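Local coordinates for protein serine protease inhibitor (Thermoanaerobacter tengcongensis, PDB 2PEF) that probably inhibits serine proteases as a member of the serpin family, and is seen here in its latent state, at residues 41-46 with 114-119; 90-95 with 134-139. All blocks are in the same frame, centred on the assembly; numbering follows the deposited sequence.

Contact 1: 41-46 with 114-119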
loop_
_atom_site.group_PDB
_atom_site.type_symbol
_atom_site.label_atom_id
_atom_site.label_comp_id
_atom_site.label_asym_id
_atom_site.label_seq_id
_atom_site.Cartn_x
_atom_site.Cartn_y
_atom_site.Cartn_z
ATOM N N ALA A 41 -7.708 -4.748 -3.137
ATOM C CA ALA A 41 -7.614 -6.052 -3.783
ATOM C C ALA A 41 -8.333 -7.104 -2.947
ATOM O O ALA A 41 -9.061 -7.943 -3.477
ATOM C CB ALA A 41 -6.160 -6.441 -3.981
ATOM N N LEU A 42 -8.134 -7.036 -1.631
ATOM C CA LEU A 42 -8.712 -8.010 -0.717
ATOM C C LEU A 42 -10.211 -7.802 -0.521
ATOM O O LEU A 42 -10.952 -8.768 -0.343
ATOM C CB LEU A 42 -7.979 -7.986 0.626
ATOM C CG LEU A 42 -6.528 -8.485 0.614
ATOM C CD1 LEU A 42 -5.803 -8.052 1.881
ATOM C CD2 LEU A 42 -6.448 -10.004 0.440
ATOM N N ALA A 43 -10.652 -6.546 -0.542
ATOM C CA ALA A 43 -12.082 -6.256 -0.423
ATOM C C ALA A 43 -12.846 -6.768 -1.644
ATOM O O ALA A 43 -13.937 -7.346 -1.506
ATOM C CB ALA A 43 -12.310 -4.772 -0.213
ATOM N N MET A 44 -12.270 -6.575 -2.832
ATOM C CA MET A 44 -12.831 -7.150 -4.061
ATOM C C MET A 44 -12.959 -8.660 -3.918
ATOM O O MET A 44 -14.014 -9.232 -4.195
ATOM C CB MET A 44 -11.958 -6.833 -5.281
ATOM C CG MET A 44 -12.124 -5.429 -5.845
ATOM S SD MET A 44 -11.486 -5.282 -7.524
ATOM C CE MET A 44 -9.724 -5.481 -7.279
ATOM N N THR A 45 -11.877 -9.289 -3.463
ATOM C CA THR A 45 -11.809 -10.733 -3.305
ATOM C C THR A 45 -12.865 -11.238 -2.318
ATOM O O THR A 45 -13.477 -12.279 -2.544
ATOM C CB THR A 45 -10.396 -11.183 -2.854
ATOM O OG1 THR A 45 -9.411 -10.644 -3.744
ATOM C CG2 THR A 45 -10.275 -12.701 -2.847
ATOM N N ALA A 46 -13.087 -10.480 -1.243
ATOM C CA ALA A 46 -14.030 -10.864 -0.192
ATOM C C ALA A 46 -15.475 -10.953 -0.683
ATOM O O ALA A 46 -16.283 -11.695 -0.116
ATOM C CB ALA A 46 -13.925 -9.911 0.999
ATOM N N ASP A 114 -19.423 -1.842 -10.074
ATOM C CA ASP A 114 -20.114 -0.696 -9.478
ATOM C C ASP A 114 -19.333 0.018 -8.380
ATOM O O ASP A 114 -19.195 1.239 -8.417
ATOM C CB ASP A 114 -21.499 -1.096 -8.957
ATOM C CG ASP A 114 -22.524 -1.259 -10.070
ATOM O OD1 ASP A 114 -22.280 -0.785 -11.201
ATOM O OD2 ASP A 114 -23.587 -1.860 -9.807
ATOM N N TYR A 115 -18.842 -0.743 -7.404
ATOM C CA TYR A 115 -18.158 -0.174 -6.241
ATOM C C TYR A 115 -16.659 0.028 -6.444
ATOM O O TYR A 115 -16.058 0.894 -5.808
ATOM C CB TYR A 115 -18.393 -1.049 -5.007
ATOM C CG TYR A 115 -19.792 -0.946 -4.445
ATOM C CD1 TYR A 115 -20.813 -1.776 -4.906
ATOM C CD2 TYR A 115 -20.096 -0.012 -3.457
ATOM C CE1 TYR A 115 -22.104 -1.680 -4.387
ATOM C CE2 TYR A 115 -21.377 0.091 -2.930
ATOM C CZ TYR A 115 -22.377 -0.743 -3.401
ATOM O OH TYR A 115 -23.648 -0.642 -2.887
ATOM N N TYR A 116 -16.061 -0.775 -7.320
ATOM C CA TYR A 116 -14.606 -0.765 -7.490
ATOM C C TYR A 116 -14.158 -0.345 -8.885
ATOM O O TYR A 116 -12.957 -0.288 -9.159
ATOM C CB TYR A 116 -14.021 -2.134 -7.121
ATOM C CG TYR A 116 -14.230 -2.468 -5.664
ATOM C CD1 TYR A 116 -15.384 -3.123 -5.242
ATOM C CD2 TYR A 116 -13.291 -2.092 -4.700
ATOM C CE1 TYR A 116 -15.599 -3.420 -3.899
ATOM C CE2 TYR A 116 -13.497 -2.383 -3.346
ATOM C CZ TYR A 116 -14.655 -3.046 -2.955
ATOM O OH TYR A 116 -14.877 -3.338 -1.624
ATOM N N LYS A 117 -15.125 -0.046 -9.751
ATOM C CA LYS A 117 -14.859 0.383 -11.129
ATOM C C LYS A 117 -13.851 -0.532 -11.820
ATOM O O LYS A 117 -12.981 -0.067 -12.564
ATOM C CB LYS A 117 -14.353 1.832 -11.155
ATOM C CG LYS A 117 -15.317 2.850 -10.581
ATOM C CD LYS A 117 -14.770 4.256 -10.741
ATOM C CE LYS A 117 -15.740 5.286 -10.196
ATOM N N ALA A 118 -13.973 -1.836 -11.581
ATOM C CA ALA A 118 -12.980 -2.781 -12.068
ATOM C C ALA A 118 -13.133 -3.105 -13.547
ATOM O O ALA A 118 -14.235 -3.367 -14.035
ATOM C CB ALA A 118 -12.988 -4.050 -11.238
ATOM N N ASP A 119 -12.008 -3.064 -14.252
ATOM C CA ASP A 119 -11.908 -3.591 -15.606
ATOM C C ASP A 119 -12.057 -5.103 -15.534
ATOM O O ASP A 119 -11.391 -5.758 -14.730
ATOM C CB ASP A 119 -10.536 -3.262 -16.192
ATOM C CG ASP A 119 -10.356 -1.789 -16.501
ATOM O OD1 ASP A 119 -11.342 -1.115 -16.859
ATOM O OD2 ASP A 119 -9.206 -1.313 -16.405
#

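Contact 2: 90-95 with 134-139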
loop_
_atom_site.group_PDB
_atom_site.type_symbol
_atom_site.label_atom_id
_atom_site.label_comp_id
_atom_site.label_asym_id
_atom_site.label_seq_id
_atom_site.Cartn_x
_atom_site.Cartn_y
_atom_site.Cartn_z
ATOM N N THR A 90 -4.240 8.149 -8.445
ATOM C CA THR A 90 -5.193 7.370 -9.234
ATOM C C THR A 90 -5.201 5.917 -8.778
ATOM O O THR A 90 -4.167 5.376 -8.374
ATOM C CB THR A 90 -4.926 7.446 -10.757
ATOM O OG1 THR A 90 -3.567 7.084 -11.030
ATOM C CG2 THR A 90 -5.196 8.856 -11.295
ATOM N N ILE A 91 -6.381 5.304 -8.833
ATOM C CA ILE A 91 -6.578 3.925 -8.394
ATOM C C ILE A 91 -7.204 3.119 -9.530
ATOM O O ILE A 91 -8.094 3.606 -10.227
ATOM C CB ILE A 91 -7.483 3.857 -7.133
ATOM C CG1 ILE A 91 -6.831 4.612 -5.969
ATOM C CG2 ILE A 91 -7.781 2.406 -6.746
ATOM C CD1 ILE A 91 -7.778 4.966 -4.833
ATOM N N ALA A 92 -6.728 1.889 -9.715
ATOM C CA ALA A 92 -7.236 1.026 -10.774
ATOM C C ALA A 92 -7.421 -0.388 -10.264
ATOM O O ALA A 92 -6.569 -0.930 -9.555
ATOM C CB ALA A 92 -6.308 1.042 -11.978
ATOM N N ASN A 93 -8.557 -0.971 -10.619
ATOM C CA ASN A 93 -8.874 -2.332 -10.231
ATOM C C ASN A 93 -9.197 -3.152 -11.464
ATOM O O ASN A 93 -9.785 -2.638 -12.415
ATOM C CB ASN A 93 -10.051 -2.343 -9.264
ATOM C CG ASN A 93 -9.730 -1.645 -7.959
ATOM O OD1 ASN A 93 -8.810 -2.042 -7.245
ATOM N ND2 ASN A 93 -10.467 -0.588 -7.655
ATOM N N SER A 94 -8.798 -4.420 -11.448
ATOM C CA SER A 94 -9.148 -5.333 -12.526
ATOM C C SER A 94 -9.334 -6.765 -12.052
ATOM O O SER A 94 -8.784 -7.174 -11.027
ATOM C CB SER A 94 -8.119 -5.271 -13.665
ATOM O OG SER A 94 -6.832 -5.637 -13.217
ATOM N N ILE A 95 -10.141 -7.504 -12.807
ATOM C CA ILE A 95 -10.307 -8.939 -12.635
ATOM C C ILE A 95 -9.948 -9.553 -13.979
ATOM O O ILE A 95 -10.292 -9.008 -15.034
ATOM C CB ILE A 95 -11.777 -9.329 -12.284
ATOM C CG1 ILE A 95 -12.393 -8.366 -11.252
ATOM C CG2 ILE A 95 -11.875 -10.804 -11.852
ATOM C CD1 ILE A 95 -11.770 -8.392 -9.863
ATOM N N ASN A 134 0.719 -7.321 -17.525
ATOM C CA ASN A 134 1.864 -6.451 -17.282
ATOM C C ASN A 134 1.741 -5.080 -17.938
ATOM O O ASN A 134 2.169 -4.077 -17.365
ATOM C CB ASN A 134 3.165 -7.137 -17.689
ATOM C CG ASN A 134 3.540 -8.262 -16.747
ATOM O OD1 ASN A 134 3.135 -8.272 -15.583
ATOM N ND2 ASN A 134 4.315 -9.218 -17.244
ATOM N N ASN A 135 1.152 -5.039 -19.130
ATOM C CA ASN A 135 0.851 -3.765 -19.782
ATOM C C ASN A 135 -0.170 -2.944 -18.999
ATOM O O ASN A 135 -0.057 -1.712 -18.913
ATOM C CB ASN A 135 0.405 -3.987 -21.227
ATOM C CG ASN A 135 1.569 -4.294 -22.144
ATOM O OD1 ASN A 135 2.640 -3.691 -22.028
ATOM N ND2 ASN A 135 1.371 -5.233 -23.061
ATOM N N TRP A 136 -1.134 -3.641 -18.398
ATOM C CA TRP A 136 -2.143 -3.004 -17.571
ATOM C C TRP A 136 -1.502 -2.406 -16.322
ATOM O O TRP A 136 -1.694 -1.231 -16.043
ATOM C CB TRP A 136 -3.251 -3.999 -17.206
ATOM C CG TRP A 136 -4.418 -3.387 -16.494
ATOM C CD1 TRP A 136 -5.547 -2.869 -17.065
ATOM C CD2 TRP A 136 -4.585 -3.244 -15.077
ATOM N NE1 TRP A 136 -6.400 -2.409 -16.094
ATOM C CE2 TRP A 136 -5.836 -2.626 -14.865
ATOM C CE3 TRP A 136 -3.797 -3.575 -13.968
ATOM C CZ2 TRP A 136 -6.318 -2.328 -13.586
ATOM C CZ3 TRP A 136 -4.279 -3.278 -12.691
ATOM C CH2 TRP A 136 -5.530 -2.665 -12.516
ATOM N N VAL A 137 -0.711 -3.200 -15.600
ATOM C CA VAL A 137 -0.037 -2.690 -14.394
ATOM C C VAL A 137 0.943 -1.549 -14.714
ATOM O O VAL A 137 0.997 -0.551 -13.989
ATOM C CB VAL A 137 0.635 -3.808 -13.529
ATOM C CG1 VAL A 137 -0.398 -4.827 -13.057
ATOM C CG2 VAL A 137 1.766 -4.496 -14.270
ATOM N N LYS A 138 1.675 -1.678 -15.818
ATOM C CA LYS A 138 2.585 -0.622 -16.252
ATOM C C LYS A 138 1.832 0.679 -16.521
ATOM O O LYS A 138 2.290 1.750 -16.130
ATOM C CB LYS A 138 3.380 -1.046 -17.490
ATOM C CG LYS A 138 4.604 -0.191 -17.759
ATOM C CD LYS A 138 5.340 -0.631 -19.019
ATOM C CE LYS A 138 6.637 0.142 -19.189
ATOM N N SER A 139 0.682 0.584 -17.190
ATOM C CA SER A 139 -0.117 1.771 -17.516
ATOM C C SER A 139 -0.700 2.432 -16.267
ATOM O O SER A 139 -0.633 3.658 -16.111
ATOM C CB SER A 139 -1.251 1.416 -18.482
ATOM O OG SER A 139 -2.102 2.536 -18.687
#

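Contact 1: 41-46 with 114-119
Met44 and Tyr116 meet where helix B of the serpin fold, behind the large central sheet A, packs against the C-terminal part of helix E. Segment 41-46 lies on helix 35-46, helix B. Tyr116 belongs to segment 114-119, where helix 106-116, helix E, gives way to a turn. Lys117, with positive phi, is the first residue to leave helical angles.

The main interaction is CH-pi. Met44 CG sits over one face of the phenol, 3.9 Å from the centroid of the Tyr116 ring and 21° off its normal. It is offset toward the rim, with Tyr116 CG its closest ring atom. In Tyr116, CG is anti to the carbonyl carbon (chi1 -64°), which sends the ring toward helix 35-46. The side chains of Met44 and Tyr116 lie alongside, each heading back toward the other's backbone.

The sulfur adds a Met-aromatic contact. Met44 SD lies 5.0 Å from the centroid of the Tyr116 ring and approaches obliquely.

Apolar contacts extend the patch at both ends. Ala43 CB lies 4.0 Å from Tyr116 CZ. Beside this pair, Ala43 CB makes a close van der Waals contact with Tyr116 OH, at 3.3 Å. Ala118 CB touches the sulfur of Met44 from beyond the turn. On helix 67-80, Leu74 packs on both Ala43 and Tyr116.

Buried Tyr116 OH is satisfied by a hydrogen bond with Asn71, which ties the far end of the ring to helix 67-80. Elsewhere in helix 35-46, away from Tyr116, Ala41 O accepts two bonds from opposite faces of its plane: one from Thr45 N, the other from Thr45 OG1 at 2.7 Å.

Contact 2: 90-95 with 134-139
In Trp136, CG stands anti to the backbone N (chi1 -173°), and this carries the indole out from helix 127-140 onto strand 87-98. In Ser94, OG sits between the backbone N and the carbonyl carbon (chi1 61°), which places the hydroxyl over the six-membered ring of Trp136. OG lies 3.2 Å above the plane of that ring, almost over its centre; Trp136 CH2 is the ring atom closest to Ser94 OG, at 3.3 Å. Ser94 CB covers the same face in a CH-pi contact, 3.8 Å from the centroid of the six-membered ring of Trp136.

Ala92, two residues back on the strand, comes from the other side of the ring plane. Its CB is 3.7 Å from Trp136 CZ2, near the rim. The indole is thus wedged between two side chains that leave the strand on the same side. At the ring edge, close to the plane, Ala92 O lies 3.6 Å from Trp136 CH2. Asn93 adds a backbone contact at CZ2.

This is the packing of helix F on sheet A, a hallmark of the serpin fold. The helix and strand segments run almost antiparallel, at 165°, with their axes 10.1 Å apart at closest approach.

The polar atoms find partners close by. Trp136 NE1 is hydrogen-bonded to Asp119 OD2, and the ring of Phe121 stands nearly perpendicular to the indole. With an alanine in place of Trp136, the space between Ala92 and Ser94 would probably be left unfilled and the Asp119 carboxylate would lose the indole N-H. Ser94 OG, while lying over the indole, is itself hydrogen-bonded to the NE1 of a second tryptophan, Trp96.

In the fold
From the N terminus the chain passes through helix 35-46, then strand 87-98, helix 106-116, strand 119-123 and helix 127-140. Contact 1 closes a loop of 67 residues when 114-119 returns to 41-46. Contact 2 closes one of 38 residues, from 90-95 to 134-139. The segments alternate, so the two loops cross and neither encloses the other. Contact 1 lies on one side of sheet A and contact 2 on the other. Strand 87-98 joins them: Asp119 N is 2.9 Å from Asn93 O and Asp119 O is 2.9 Å from Ile95 N, both probable hydrogen bonds, and Met44 CE packs on Asn93 OD1. Helices B and E, strands 87-98 and 119-123, and helix F are thereby tied together.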